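PDB 2PPY: enoyl-CoA hydratase from Geobacillus kaustophilus, which probably catalyses the reversible addition of water to the double bond of trans-2-enoyl-CoA thioesters in fatty acid beta-oxidation. Local coordinates for residues A[144-148]-A[149-153]; A[110-114]-A[115-119]; A[214-217]-A[218-222]; A[236-239]-A[240-244]; A[196-199]-A[200-204]. One frame throughout, in Å; residues are numbered along the deposited sequence.

Contacts 1 to 4 are largely buried in the hexamer, whereas contact 5 has a partly solvent-exposed, charged face. Contacts 1 and 2 lie where a loop or strand enters a helix, and glycines let their backbones turn; they touch each other, with Glu118 of contact 2 reaching the loop of contact 1. Contacts 3 and 4 sit on consecutive helices, 209-222 and 227-242, which pack together. Of the five, contact 2 alone is touched by no other chain; contacts 3 and 4 each meet two further subunits. Contact 5, on helix 193-205, sets sheet-facing residues against an outward ion pair. Its centre lies about 29 Å from that of contact 1, across the chain's centre.

Contact 1 (A[144-148]-A[149-153]); sequences VLAGT and GGTQR
Ala146 points its CB at the first turn of helix 150-158, where it rests 3.6 Å from Gly150 CA. It centres an inverse gamma turn that leads into this helix, at a subunit interface of the crotonase-type hexamer. A CB built on Gly150 would collide with that methyl, so the loop can approach this closely because the helix starts with a glycine. Gly149, the N-cap residue, has a phi of 89°, which would drive a side chain into the Thr148 carbonyl oxygen. The next residue, Thr151, points its CB at the loop. Its CG2 stands anti to its own carbonyl carbon (chi1 69° for OG1), and this brings the methyl to 3.6 Å from Ala146 O and alongside Ala146 CB. The same rotation delivers OG1 to Glu234 of a second subunit, which also accepts from Gly149 N. Thr151 N makes a weak hydrogen bond of 3.5 Å to Ala146 O.

Arg153 reaches back along the turn with its chain extended from CG to NE. Thr148 O lies near the guanidinium plane, at its edge, and a water fills the interval: it donates to Thr148 O at 3.0 Å and accepts from Arg153 NH1 at 3.1 Å. Arg153 NH2 pairs with Asp95. The buried arginine is thus met by a carboxylate and a water-mediated carbonyl, while two carboxylates at the helix start, Glu118 and Glu234 of the second subunit, are consistent with its electropositive N-terminal end.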
loop_
_atom_site.group_PDB
_atom_site.type_symbol
_atom_site.label_atom_id
_atom_site.label_comp_id
_atom_site.label_asym_id
_atom_site.label_seq_id
_atom_site.Cartn_x
_atom_site.Cartn_y
_atom_site.Cartn_z
ATOM N N VAL A 144 -25.654 13.914 -4.149
ATOM C CA VAL A 144 -24.781 12.769 -4.415
ATOM C C VAL A 144 -23.335 13.268 -4.503
ATOM O O VAL A 144 -23.068 14.443 -4.271
ATOM C CB VAL A 144 -25.150 12.050 -5.738
ATOM C CG1 VAL A 144 -26.570 11.504 -5.657
ATOM C CG2 VAL A 144 -25.012 13.006 -6.915
ATOM N N LEU A 145 -22.399 12.381 -4.829
ATOM C CA LEU A 145 -21.005 12.786 -4.928
ATOM C C LEU A 145 -20.404 12.410 -6.270
ATOM O O LEU A 145 -21.043 11.732 -7.066
ATOM C CB LEU A 145 -20.191 12.164 -3.790
ATOM C CG LEU A 145 -20.226 10.646 -3.590
ATOM C CD1 LEU A 145 -19.626 9.919 -4.787
ATOM C CD2 LEU A 145 -19.454 10.309 -2.317
ATOM N N ALA A 146 -19.180 12.874 -6.522
ATOM C CA ALA A 146 -18.480 12.569 -7.769
ATOM C C ALA A 146 -18.139 11.079 -7.732
ATOM O O ALA A 146 -17.016 10.695 -7.385
ATOM C CB ALA A 146 -17.210 13.410 -7.870
ATOM N N GLY A 147 -19.120 10.254 -8.092
ATOM C CA GLY A 147 -18.961 8.810 -8.051
ATOM C C GLY A 147 -18.303 8.096 -9.214
ATOM O O GLY A 147 -18.306 6.864 -9.262
ATOM N N THR A 148 -17.755 8.840 -10.161
ATOM C CA THR A 148 -17.072 8.202 -11.274
ATOM C C THR A 148 -15.575 8.502 -11.153
ATOM O O THR A 148 -14.923 8.889 -12.123
ATOM C CB THR A 148 -17.601 8.699 -12.643
ATOM O OG1 THR A 148 -19.033 8.711 -12.629
ATOM C CG2 THR A 148 -17.151 7.756 -13.755
ATOM N N GLY A 149 -15.045 8.337 -9.942
ATOM C CA GLY A 149 -13.627 8.575 -9.705
ATOM C C GLY A 149 -13.249 9.997 -9.319
ATOM O O GLY A 149 -12.100 10.265 -8.968
ATOM N N GLY A 150 -14.214 10.906 -9.361
ATOM C CA GLY A 150 -13.944 12.292 -9.029
ATOM C C GLY A 150 -13.320 12.582 -7.673
ATOM O O GLY A 150 -12.304 13.280 -7.606
ATOM N N THR A 151 -13.910 12.066 -6.593
ATOM C CA THR A 151 -13.380 12.322 -5.250
ATOM C C THR A 151 -11.957 11.808 -5.093
ATOM O O THR A 151 -11.119 12.454 -4.472
ATOM C CB THR A 151 -14.243 11.664 -4.128
ATOM O OG1 THR A 151 -14.116 10.236 -4.185
ATOM C CG2 THR A 151 -15.713 12.049 -4.273
ATOM N N GLN A 152 -11.691 10.644 -5.672
ATOM C CA GLN A 152 -10.385 10.020 -5.577
ATOM C C GLN A 152 -9.295 10.614 -6.473
ATOM O O GLN A 152 -8.191 10.894 -6.006
ATOM C CB GLN A 152 -10.528 8.517 -5.836
ATOM C CG GLN A 152 -11.447 7.825 -4.833
ATOM C CD GLN A 152 -11.134 8.223 -3.387
ATOM O OE1 GLN A 152 -11.960 8.827 -2.704
ATOM N NE2 GLN A 152 -9.937 7.888 -2.925
ATOM N N ARG A 153 -9.594 10.807 -7.755
ATOM C CA ARG A 153 -8.597 11.359 -8.660
ATOM C C ARG A 153 -8.321 12.834 -8.387
ATOM O O ARG A 153 -7.177 13.282 -8.493
ATOM C CB ARG A 153 -9.009 11.149 -10.124
ATOM C CG ARG A 153 -9.010 9.677 -10.571
ATOM C CD ARG A 153 -8.921 9.553 -12.096
ATOM N NE ARG A 153 -8.758 8.167 -12.534
ATOM C CZ ARG A 153 -9.748 7.284 -12.626
ATOM N NH1 ARG A 153 -10.989 7.638 -12.320
ATOM N NH2 ARG A 153 -9.496 6.037 -13.006
HETATM O O HOH W 1 -12.417 10.439 -12.347
#

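Contact 2 (A[110-114]-A[115-119]); sequences GHTVG and GGLEM
Val113 O accepts from Gly116 N at 2.8 Å where strand 111-113 turns into helix 115-119, the two short axes standing at 89° to each other. This is the glycine-rich start of the helix in the crotonase fold, Gly114-Gly115-Gly116; in relatives a backbone N-H of this turn contributes to the oxyanion hole that holds the thioester carbonyl, and the same role is probable here. Gly114, the N-cap residue, has a positive phi of 50°, and a CB placed on it would collide with Gly115 N. Gly116 is restricted by space, because its CB would strike Val113 O. The donor of that turn bond stands above the carbonyl plane of Val113, whereas Glu118 N approaches Gly114 O within the carbonyl plane, at 3.0 Å, and begins the regular helical pattern.

Of the side chains, Thr112 does most of the touching. With CG2 anti to the backbone N, the methyl presses on the helix backbone 3.5 Å from Leu117 CA, while OG1 turns the other way and donates to Gly110 O at 3.1 Å. Leu117 adds the apolar contact, its CD1 4.1 Å from Thr112 CG2; its CB, separately, sits 3.5 Å from Gly114 O. Glu118 runs extended past the turn, chi2 180°, its CG passing beside Gly114 O. Its carboxylate leaves the turn for the loop before helix 150-158, where the single oxygen OE2 takes two backbone N-H groups, from Thr148 N at 2.7 Å and from Gly150 N at 3.0 Å.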
loop_
_atom_site.group_PDB
_atom_site.type_symbol
_atom_site.label_atom_id
_atom_site.label_comp_id
_atom_site.label_asym_id
_atom_site.label_seq_id
_atom_site.Cartn_x
_atom_site.Cartn_y
_atom_site.Cartn_z
ATOM N N GLY A 110 -14.752 23.973 -23.254
ATOM C CA GLY A 110 -15.982 24.466 -22.660
ATOM C C GLY A 110 -16.139 23.994 -21.228
ATOM O O GLY A 110 -15.202 23.457 -20.642
ATOM N N HIS A 111 -17.324 24.193 -20.663
ATOM C CA HIS A 111 -17.593 23.777 -19.294
ATOM C C HIS A 111 -17.231 22.312 -19.101
ATOM O O HIS A 111 -17.645 21.451 -19.883
ATOM C CB HIS A 111 -19.070 23.994 -18.950
ATOM C CG HIS A 111 -19.477 25.435 -18.905
ATOM N ND1 HIS A 111 -20.538 25.931 -19.632
ATOM C CD2 HIS A 111 -18.966 26.485 -18.220
ATOM C CE1 HIS A 111 -20.660 27.228 -19.397
ATOM N NE2 HIS A 111 -19.721 27.585 -18.546
ATOM N N THR A 112 -16.456 22.047 -18.051
ATOM C CA THR A 112 -16.006 20.699 -17.711
ATOM C C THR A 112 -16.369 20.453 -16.252
ATOM O O THR A 112 -15.565 20.707 -15.356
ATOM C CB THR A 112 -14.472 20.574 -17.883
ATOM O OG1 THR A 112 -14.114 20.934 -19.222
ATOM C CG2 THR A 112 -14.011 19.154 -17.618
ATOM N N VAL A 113 -17.580 19.961 -16.014
ATOM C CA VAL A 113 -18.042 19.734 -14.655
ATOM C C VAL A 113 -18.615 18.347 -14.395
ATOM O O VAL A 113 -19.014 17.639 -15.322
ATOM C CB VAL A 113 -19.099 20.798 -14.259
ATOM C CG1 VAL A 113 -18.474 22.189 -14.300
ATOM C CG2 VAL A 113 -20.288 20.734 -15.205
ATOM N N GLY A 114 -18.657 17.976 -13.117
ATOM C CA GLY A 114 -19.168 16.673 -12.724
ATOM C C GLY A 114 -18.530 15.566 -13.535
ATOM O O GLY A 114 -17.314 15.545 -13.723
ATOM N N GLY A 115 -19.357 14.647 -14.020
ATOM C CA GLY A 115 -18.861 13.548 -14.824
ATOM C C GLY A 115 -17.956 14.010 -15.947
ATOM O O GLY A 115 -17.101 13.256 -16.402
ATOM N N GLY A 116 -18.145 15.247 -16.403
ATOM C CA GLY A 116 -17.312 15.765 -17.473
ATOM C C GLY A 116 -15.871 15.901 -17.004
ATOM O O GLY A 116 -14.927 15.555 -17.722
ATOM N N LEU A 117 -15.701 16.415 -15.792
ATOM C CA LEU A 117 -14.372 16.579 -15.221
ATOM C C LEU A 117 -13.809 15.207 -14.867
ATOM O O LEU A 117 -12.618 14.948 -15.036
ATOM C CB LEU A 117 -14.423 17.456 -13.967
ATOM C CG LEU A 117 -13.077 17.596 -13.244
ATOM C CD1 LEU A 117 -12.017 18.077 -14.224
ATOM C CD2 LEU A 117 -13.208 18.566 -12.083
ATOM N N GLU A 118 -14.672 14.321 -14.387
ATOM C CA GLU A 118 -14.228 12.983 -14.020
ATOM C C GLU A 118 -13.594 12.281 -15.215
ATOM O O GLU A 118 -12.569 11.618 -15.079
ATOM C CB GLU A 118 -15.404 12.180 -13.465
ATOM C CG GLU A 118 -15.947 12.787 -12.188
ATOM C CD GLU A 118 -17.109 12.022 -11.614
ATOM O OE1 GLU A 118 -18.199 12.034 -12.229
ATOM O OE2 GLU A 118 -16.931 11.409 -10.542
HETATM N N MSE A 119 -14.194 12.437 -16.389
HETATM C CA MSE A 119 -13.644 11.827 -17.595
HETATM C C MSE A 119 -12.285 12.449 -17.887
HETATM O O MSE A 119 -11.341 11.758 -18.265
HETATM C CB MSE A 119 -14.567 12.073 -18.791
HETATM C CG MSE A 119 -14.069 11.461 -20.091
HETATM SE SE MSE A 119 -15.237 11.857 -21.589
HETATM C CE MSE A 119 -16.940 11.520 -20.741
#

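Contact 3 (A[214-217]-A[218-222]); sequences NIKL and AIMNG
Leu217 O receives two hydrogen bonds from Asn221, one from the backbone N at 3.1 Å and one from the side-chain ND2 at 3.3 Å. ND2 comes in the carbonyl plane on a lone pair, at a C=O...N angle of 118°, while the backbone donor is tilted from that plane. Asn221 CG is anti to its own carbonyl carbon (chi1 -63°), which folds the amide back along the helix. ND2 also has a weak bond to Ala98 O. Replacing Asn221 by a leucine would probably leave Leu217 O with only the backbone N of the two donors described, and Ala98 O without its weak amide bond.

The segments are consecutive turns of helix 209-222, and Asn214 ties it to helix 227-242 by donating from ND2 to Leu237 O. Lys216 leaves by another side, its NZ in a salt bridge with Asp124. Ile215 and Ile219 lie side by side, pointing the same way, with CG2 of the first 4.0 Å from CD1 of the second. They pack on Asn167 and Ala155 of a neighbouring subunit. Selenomethionine Met220 has CG anti to its carbonyl carbon (chi1 -61°), which sets CG 3.2 Å from Lys216 O; bends at chi2 and chi3 then lead its end away.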
loop_
_atom_site.group_PDB
_atom_site.type_symbol
_atom_site.label_atom_id
_atom_site.label_comp_id
_atom_site.label_asym_id
_atom_site.label_seq_id
_atom_site.Cartn_x
_atom_site.Cartn_y
_atom_site.Cartn_z
ATOM N N ASN A 214 5.780 3.841 -22.802
ATOM C CA ASN A 214 6.250 3.166 -21.600
ATOM C C ASN A 214 6.405 4.144 -20.432
ATOM O O ASN A 214 6.237 3.763 -19.278
ATOM C CB ASN A 214 7.567 2.429 -21.887
ATOM C CG ASN A 214 7.342 1.055 -22.497
ATOM O OD1 ASN A 214 6.266 0.767 -23.025
ATOM N ND2 ASN A 214 8.360 0.199 -22.433
ATOM N N ILE A 215 6.714 5.405 -20.728
ATOM C CA ILE A 215 6.850 6.417 -19.677
ATOM C C ILE A 215 5.484 6.659 -19.028
ATOM O O ILE A 215 5.365 6.724 -17.799
ATOM C CB ILE A 215 7.359 7.767 -20.241
ATOM C CG1 ILE A 215 8.844 7.666 -20.589
ATOM C CG2 ILE A 215 7.125 8.881 -19.226
ATOM C CD1 ILE A 215 9.386 8.895 -21.302
ATOM N N LYS A 216 4.461 6.797 -19.869
ATOM C CA LYS A 216 3.097 7.026 -19.411
ATOM C C LYS A 216 2.628 5.863 -18.545
ATOM O O LYS A 216 1.968 6.069 -17.535
ATOM C CB LYS A 216 2.162 7.234 -20.616
ATOM C CG LYS A 216 0.661 7.176 -20.310
ATOM C CD LYS A 216 0.147 5.736 -20.351
ATOM C CE LYS A 216 -1.289 5.620 -19.860
ATOM N NZ LYS A 216 -2.269 6.313 -20.739
ATOM N N LEU A 217 2.970 4.640 -18.939
ATOM C CA LEU A 217 2.591 3.467 -18.163
ATOM C C LEU A 217 3.342 3.448 -16.831
ATOM O O LEU A 217 2.774 3.147 -15.781
ATOM C CB LEU A 217 2.915 2.183 -18.935
ATOM C CG LEU A 217 2.087 1.876 -20.186
ATOM C CD1 LEU A 217 2.642 0.634 -20.863
ATOM C CD2 LEU A 217 0.624 1.680 -19.802
ATOM N N ALA A 218 4.629 3.764 -16.888
ATOM C CA ALA A 218 5.464 3.777 -15.698
ATOM C C ALA A 218 4.917 4.687 -14.607
ATOM O O ALA A 218 4.853 4.304 -13.437
ATOM C CB ALA A 218 6.885 4.202 -16.068
ATOM N N ILE A 219 4.510 5.890 -14.990
ATOM C CA ILE A 219 4.008 6.862 -14.025
ATOM C C ILE A 219 2.574 6.640 -13.547
ATOM O O ILE A 219 2.308 6.678 -12.347
ATOM C CB ILE A 219 4.130 8.290 -14.591
ATOM C CG1 ILE A 219 5.602 8.600 -14.888
ATOM C CG2 ILE A 219 3.553 9.302 -13.602
ATOM C CD1 ILE A 219 5.815 9.931 -15.587
HETATM N N MSE A 220 1.651 6.405 -14.471
HETATM C CA MSE A 220 0.256 6.217 -14.091
HETATM C C MSE A 220 -0.000 4.976 -13.237
HETATM O O MSE A 220 -0.835 5.002 -12.337
HETATM C CB MSE A 220 -0.634 6.193 -15.338
HETATM C CG MSE A 220 -0.592 7.491 -16.142
HETATM SE SE MSE A 220 -0.819 9.075 -15.032
HETATM C CE MSE A 220 -2.487 8.584 -14.172
ATOM N N ASN A 221 0.718 3.894 -13.517
ATOM C CA ASN A 221 0.545 2.662 -12.754
ATOM C C ASN A 221 1.581 2.548 -11.641
ATOM O O ASN A 221 1.349 1.883 -10.634
ATOM C CB ASN A 221 0.631 1.454 -13.691
ATOM C CG ASN A 221 -0.479 1.448 -14.736
ATOM O OD1 ASN A 221 -1.659 1.268 -14.412
ATOM N ND2 ASN A 221 -0.107 1.653 -15.994
ATOM N N GLY A 222 2.723 3.204 -11.821
ATOM C CA GLY A 222 3.762 3.155 -10.807
ATOM C C GLY A 222 3.432 4.000 -9.588
ATOM O O GLY A 222 3.944 3.754 -8.495
#

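Contact 4 (A[236-239]-A[240-244]); sequences ELQN and LLFRS
Gln238 lies over one face of the Phe242 ring, one turn further along helix 227-242. Its CG is 3.9 Å from the ring centroid and 30° off the normal, a CH-pi contact. Two torsions produce this: CG is anti to the backbone N (chi1 179°), and the chain then bends at chi2, so that CD also stands above the ring, toward its rim. The amide plane is turned 33° from the ring. With its CG anti to its own carbonyl carbon, Phe242 lays the ring back along the helix against Gln238. The backbones are joined as well, Phe242 N donating to Gln238 O at 2.8 Å.

At the far end of Gln238, NE2 donates to Leu145 O of a neighbouring subunit, while OE1 rests 3.8 Å from Leu241 CD2, the two side chains crossing at about a right angle. An alanine in place of Gln238 would probably remove this aliphatic cover from the ring and leave Leu145 O of the other chain without this donor.

Leu240 lies back along the helix, its CG 3.7 Å from Glu236 O, and packs on Glu236 of a further subunit. The glutamine thus spends its aliphatic part on the aromatic ring and its amide on the subunit interface, joining apolar cover and a polar tie in one buried side chain.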
loop_
_atom_site.group_PDB
_atom_site.type_symbol
_atom_site.label_atom_id
_atom_site.label_comp_id
_atom_site.label_asym_id
_atom_site.label_seq_id
_atom_site.Cartn_x
_atom_site.Cartn_y
_atom_site.Cartn_z
ATOM N N GLU A 236 11.568 -2.606 -15.686
ATOM C CA GLU A 236 11.154 -3.585 -16.683
ATOM C C GLU A 236 10.709 -2.856 -17.943
ATOM O O GLU A 236 10.944 -3.325 -19.060
ATOM C CB GLU A 236 10.013 -4.457 -16.151
ATOM C CG GLU A 236 10.394 -5.325 -14.959
ATOM C CD GLU A 236 11.739 -6.023 -15.141
ATOM O OE1 GLU A 236 11.960 -6.654 -16.201
ATOM O OE2 GLU A 236 12.576 -5.942 -14.216
ATOM N N LEU A 237 10.062 -1.707 -17.761
ATOM C CA LEU A 237 9.616 -0.906 -18.889
ATOM C C LEU A 237 10.855 -0.394 -19.621
ATOM O O LEU A 237 10.870 -0.308 -20.852
ATOM C CB LEU A 237 8.757 0.264 -18.406
ATOM C CG LEU A 237 7.329 -0.104 -17.987
ATOM C CD1 LEU A 237 6.779 0.943 -17.037
ATOM C CD2 LEU A 237 6.446 -0.240 -19.225
ATOM N N GLN A 238 11.893 -0.064 -18.855
ATOM C CA GLN A 238 13.147 0.416 -19.428
ATOM C C GLN A 238 13.839 -0.738 -20.154
ATOM O O GLN A 238 14.477 -0.539 -21.187
ATOM C CB GLN A 238 14.069 0.952 -18.333
ATOM C CG GLN A 238 15.422 1.464 -18.838
ATOM C CD GLN A 238 15.346 2.857 -19.434
ATOM O OE1 GLN A 238 14.611 3.098 -20.390
ATOM N NE2 GLN A 238 16.113 3.785 -18.867
ATOM N N ASN A 239 13.717 -1.944 -19.608
ATOM C CA ASN A 239 14.321 -3.111 -20.236
ATOM C C ASN A 239 13.744 -3.252 -21.641
ATOM O O ASN A 239 14.475 -3.466 -22.604
ATOM C CB ASN A 239 14.032 -4.374 -19.420
ATOM C CG ASN A 239 14.999 -4.559 -18.261
ATOM O OD1 ASN A 239 14.722 -5.307 -17.322
ATOM N ND2 ASN A 239 16.141 -3.888 -18.327
ATOM N N LEU A 240 12.426 -3.120 -21.755
ATOM C CA LEU A 240 11.766 -3.220 -23.050
ATOM C C LEU A 240 12.298 -2.154 -24.004
ATOM O O LEU A 240 12.464 -2.406 -25.197
ATOM C CB LEU A 240 10.251 -3.069 -22.881
ATOM C CG LEU A 240 9.566 -4.315 -22.320
ATOM C CD1 LEU A 240 8.233 -3.961 -21.696
ATOM C CD2 LEU A 240 9.391 -5.318 -23.448
ATOM N N LEU A 241 12.573 -0.967 -23.470
ATOM C CA LEU A 241 13.089 0.132 -24.279
ATOM C C LEU A 241 14.535 -0.101 -24.714
ATOM O O LEU A 241 14.918 0.287 -25.816
ATOM C CB LEU A 241 12.975 1.452 -23.509
ATOM C CG LEU A 241 11.776 2.365 -23.807
ATOM C CD1 LEU A 241 10.558 1.565 -24.246
ATOM C CD2 LEU A 241 11.473 3.191 -22.574
ATOM N N PHE A 242 15.335 -0.732 -23.857
ATOM C CA PHE A 242 16.727 -1.007 -24.203
ATOM C C PHE A 242 16.779 -2.033 -25.317
ATOM O O PHE A 242 17.756 -2.098 -26.058
ATOM C CB PHE A 242 17.520 -1.552 -23.006
ATOM C CG PHE A 242 17.984 -0.494 -22.043
ATOM C CD1 PHE A 242 18.403 0.751 -22.500
ATOM C CD2 PHE A 242 18.041 -0.759 -20.681
ATOM C CE1 PHE A 242 18.867 1.718 -21.612
ATOM C CE2 PHE A 242 18.505 0.200 -19.786
ATOM C CZ PHE A 242 18.919 1.440 -20.255
ATOM N N ARG A 243 15.726 -2.838 -25.428
ATOM C CA ARG A 243 15.666 -3.864 -26.460
ATOM C C ARG A 243 14.947 -3.420 -27.732
ATOM O O ARG A 243 14.818 -4.204 -28.671
ATOM C CB ARG A 243 14.987 -5.133 -25.928
ATOM C CG ARG A 243 15.846 -6.004 -25.018
ATOM C CD ARG A 243 15.907 -5.463 -23.600
ATOM N NE ARG A 243 16.692 -6.310 -22.705
ATOM C CZ ARG A 243 16.484 -7.610 -22.532
ATOM N NH1 ARG A 243 15.513 -8.223 -23.194
ATOM N NH2 ARG A 243 17.253 -8.298 -21.702
ATOM N N SER A 244 14.480 -2.176 -27.774
ATOM C CA SER A 244 13.768 -1.694 -28.955
ATOM C C SER A 244 14.718 -1.133 -30.006
ATOM O O SER A 244 15.901 -0.911 -29.740
ATOM C CB SER A 244 12.745 -0.615 -28.574
ATOM O OG SER A 244 13.375 0.621 -28.265
#

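Contact 5 (A[196-199]-A[200-204]); sequences RTRE and YARKL
Arg198 O accepts from Arg202 N at 2.8 Å, one of four consecutive backbone bonds that give these turns of helix 193-205 the alpha-helical i to i+4 pattern. The helix covers the central sheet of the crotonase fold: Thr197 and Ala201 pack on its strands, and Tyr200 carries its ring to Phe127, edge to face, and its hydroxyl to Asp165 of a neighbouring subunit.

The outward side is carried by charged chains. Glu199 is fully extended and lies side by side with Lys203, both pointing the same way. Lys203 turns its last bond (chi4 67°), which brings NZ to 3.5 Å from Glu199 OE2, a salt bridge at the long end of its range. Both residues also touch a crystal neighbour, so their pose may owe something to the lattice.

Arg202 takes a different course. A bend at chi3 (-74°) folds its guanidinium back over the preceding turn, and one face covers Glu199 CA, which stands 3.0 Å above its plane, toward the rim of the group. The opposite charge of Glu199 is near but beyond salt-bridge range, OE1 to Arg202 NH2 being 4.4 Å. Arg198, by contrast, extends away to pair with Glu21. Against the base of that diverging chain, Arg202 NH1 comes to rest 3.3 Å from Arg198 CB.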
loop_
_atom_site.group_PDB
_atom_site.type_symbol
_atom_site.label_atom_id
_atom_site.label_comp_id
_atom_site.label_asym_id
_atom_site.label_seq_id
_atom_site.Cartn_x
_atom_site.Cartn_y
_atom_site.Cartn_z
ATOM N N ARG A 196 -3.026 24.277 -30.522
ATOM C CA ARG A 196 -1.886 23.993 -29.663
ATOM C C ARG A 196 -1.924 22.592 -29.048
ATOM O O ARG A 196 -0.879 21.994 -28.805
ATOM C CB ARG A 196 -1.772 25.076 -28.589
ATOM C CG ARG A 196 -1.629 26.476 -29.196
ATOM C CD ARG A 196 -1.259 27.523 -28.168
ATOM N NE ARG A 196 -0.002 27.196 -27.506
ATOM C CZ ARG A 196 0.563 27.948 -26.570
ATOM N NH1 ARG A 196 -0.017 29.079 -26.189
ATOM N NH2 ARG A 196 1.701 27.564 -26.006
ATOM N N THR A 197 -3.122 22.065 -28.804
ATOM C CA THR A 197 -3.244 20.716 -28.258
ATOM C C THR A 197 -2.744 19.737 -29.319
ATOM O O THR A 197 -1.955 18.834 -29.024
ATOM C CB THR A 197 -4.710 20.362 -27.910
ATOM O OG1 THR A 197 -5.171 21.213 -26.854
ATOM C CG2 THR A 197 -4.820 18.904 -27.462
ATOM N N ARG A 198 -3.205 19.923 -30.557
ATOM C CA ARG A 198 -2.798 19.063 -31.670
ATOM C C ARG A 198 -1.302 19.175 -31.930
ATOM O O ARG A 198 -0.652 18.195 -32.293
ATOM C CB ARG A 198 -3.569 19.432 -32.943
ATOM C CG ARG A 198 -4.966 18.839 -33.002
ATOM C CD ARG A 198 -5.849 19.544 -34.014
ATOM N NE ARG A 198 -7.168 18.926 -34.078
ATOM C CZ ARG A 198 -8.271 19.551 -34.483
ATOM N NH1 ARG A 198 -8.215 20.821 -34.863
ATOM N NH2 ARG A 198 -9.430 18.905 -34.503
ATOM N N GLU A 199 -0.764 20.376 -31.743
ATOM C CA GLU A 199 0.660 20.613 -31.945
ATOM C C GLU A 199 1.463 19.809 -30.925
ATOM O O GLU A 199 2.509 19.249 -31.251
ATOM C CB GLU A 199 0.965 22.105 -31.799
ATOM C CG GLU A 199 2.425 22.472 -31.975
ATOM C CD GLU A 199 2.648 23.973 -31.927
ATOM O OE1 GLU A 199 2.069 24.683 -32.777
ATOM O OE2 GLU A 199 3.398 24.441 -31.041
ATOM N N TYR A 200 0.960 19.750 -29.695
ATOM C CA TYR A 200 1.618 19.006 -28.625
ATOM C C TYR A 200 1.578 17.523 -28.957
ATOM O O TYR A 200 2.588 16.827 -28.851
ATOM C CB TYR A 200 0.907 19.276 -27.295
ATOM C CG TYR A 200 1.523 18.615 -26.077
ATOM C CD1 TYR A 200 1.310 17.263 -25.804
ATOM C CD2 TYR A 200 2.280 19.358 -25.167
ATOM C CE1 TYR A 200 1.829 16.665 -24.647
ATOM C CE2 TYR A 200 2.805 18.770 -24.010
ATOM C CZ TYR A 200 2.571 17.423 -23.756
ATOM O OH TYR A 200 3.057 16.842 -22.603
ATOM N N ALA A 201 0.408 17.045 -29.371
ATOM C CA ALA A 201 0.241 15.642 -29.727
ATOM C C ALA A 201 1.131 15.292 -30.918
ATOM O O ALA A 201 1.731 14.217 -30.958
ATOM C CB ALA A 201 -1.220 15.349 -30.052
ATOM N N ARG A 202 1.213 16.197 -31.891
ATOM C CA ARG A 202 2.049 15.961 -33.060
ATOM C C ARG A 202 3.490 15.684 -32.645
ATOM O O ARG A 202 4.096 14.715 -33.109
ATOM C CB ARG A 202 2.008 17.161 -34.016
ATOM C CG ARG A 202 0.752 17.238 -34.881
ATOM C CD ARG A 202 0.900 18.281 -35.989
ATOM N NE ARG A 202 0.816 19.659 -35.502
ATOM C CZ ARG A 202 -0.325 20.311 -35.292
ATOM N NH1 ARG A 202 -1.485 19.714 -35.526
ATOM N NH2 ARG A 202 -0.306 21.562 -34.849
ATOM N N LYS A 203 4.034 16.529 -31.771
ATOM C CA LYS A 203 5.407 16.355 -31.301
ATOM C C LYS A 203 5.609 14.988 -30.645
ATOM O O LYS A 203 6.649 14.353 -30.825
ATOM C CB LYS A 203 5.792 17.459 -30.311
ATOM C CG LYS A 203 6.025 18.834 -30.934
ATOM C CD LYS A 203 6.603 19.805 -29.904
ATOM C CE LYS A 203 6.955 21.159 -30.515
ATOM N NZ LYS A 203 5.759 21.918 -30.973
ATOM N N LEU A 204 4.621 14.536 -29.879
ATOM C CA LEU A 204 4.724 13.232 -29.232
ATOM C C LEU A 204 4.720 12.131 -30.283
ATOM O O LEU A 204 5.585 11.253 -30.277
ATOM C CB LEU A 204 3.559 13.004 -28.259
ATOM C CG LEU A 204 3.535 13.809 -26.957
ATOM C CD1 LEU A 204 2.341 13.378 -26.116
ATOM C CD2 LEU A 204 4.832 13.579 -26.191
#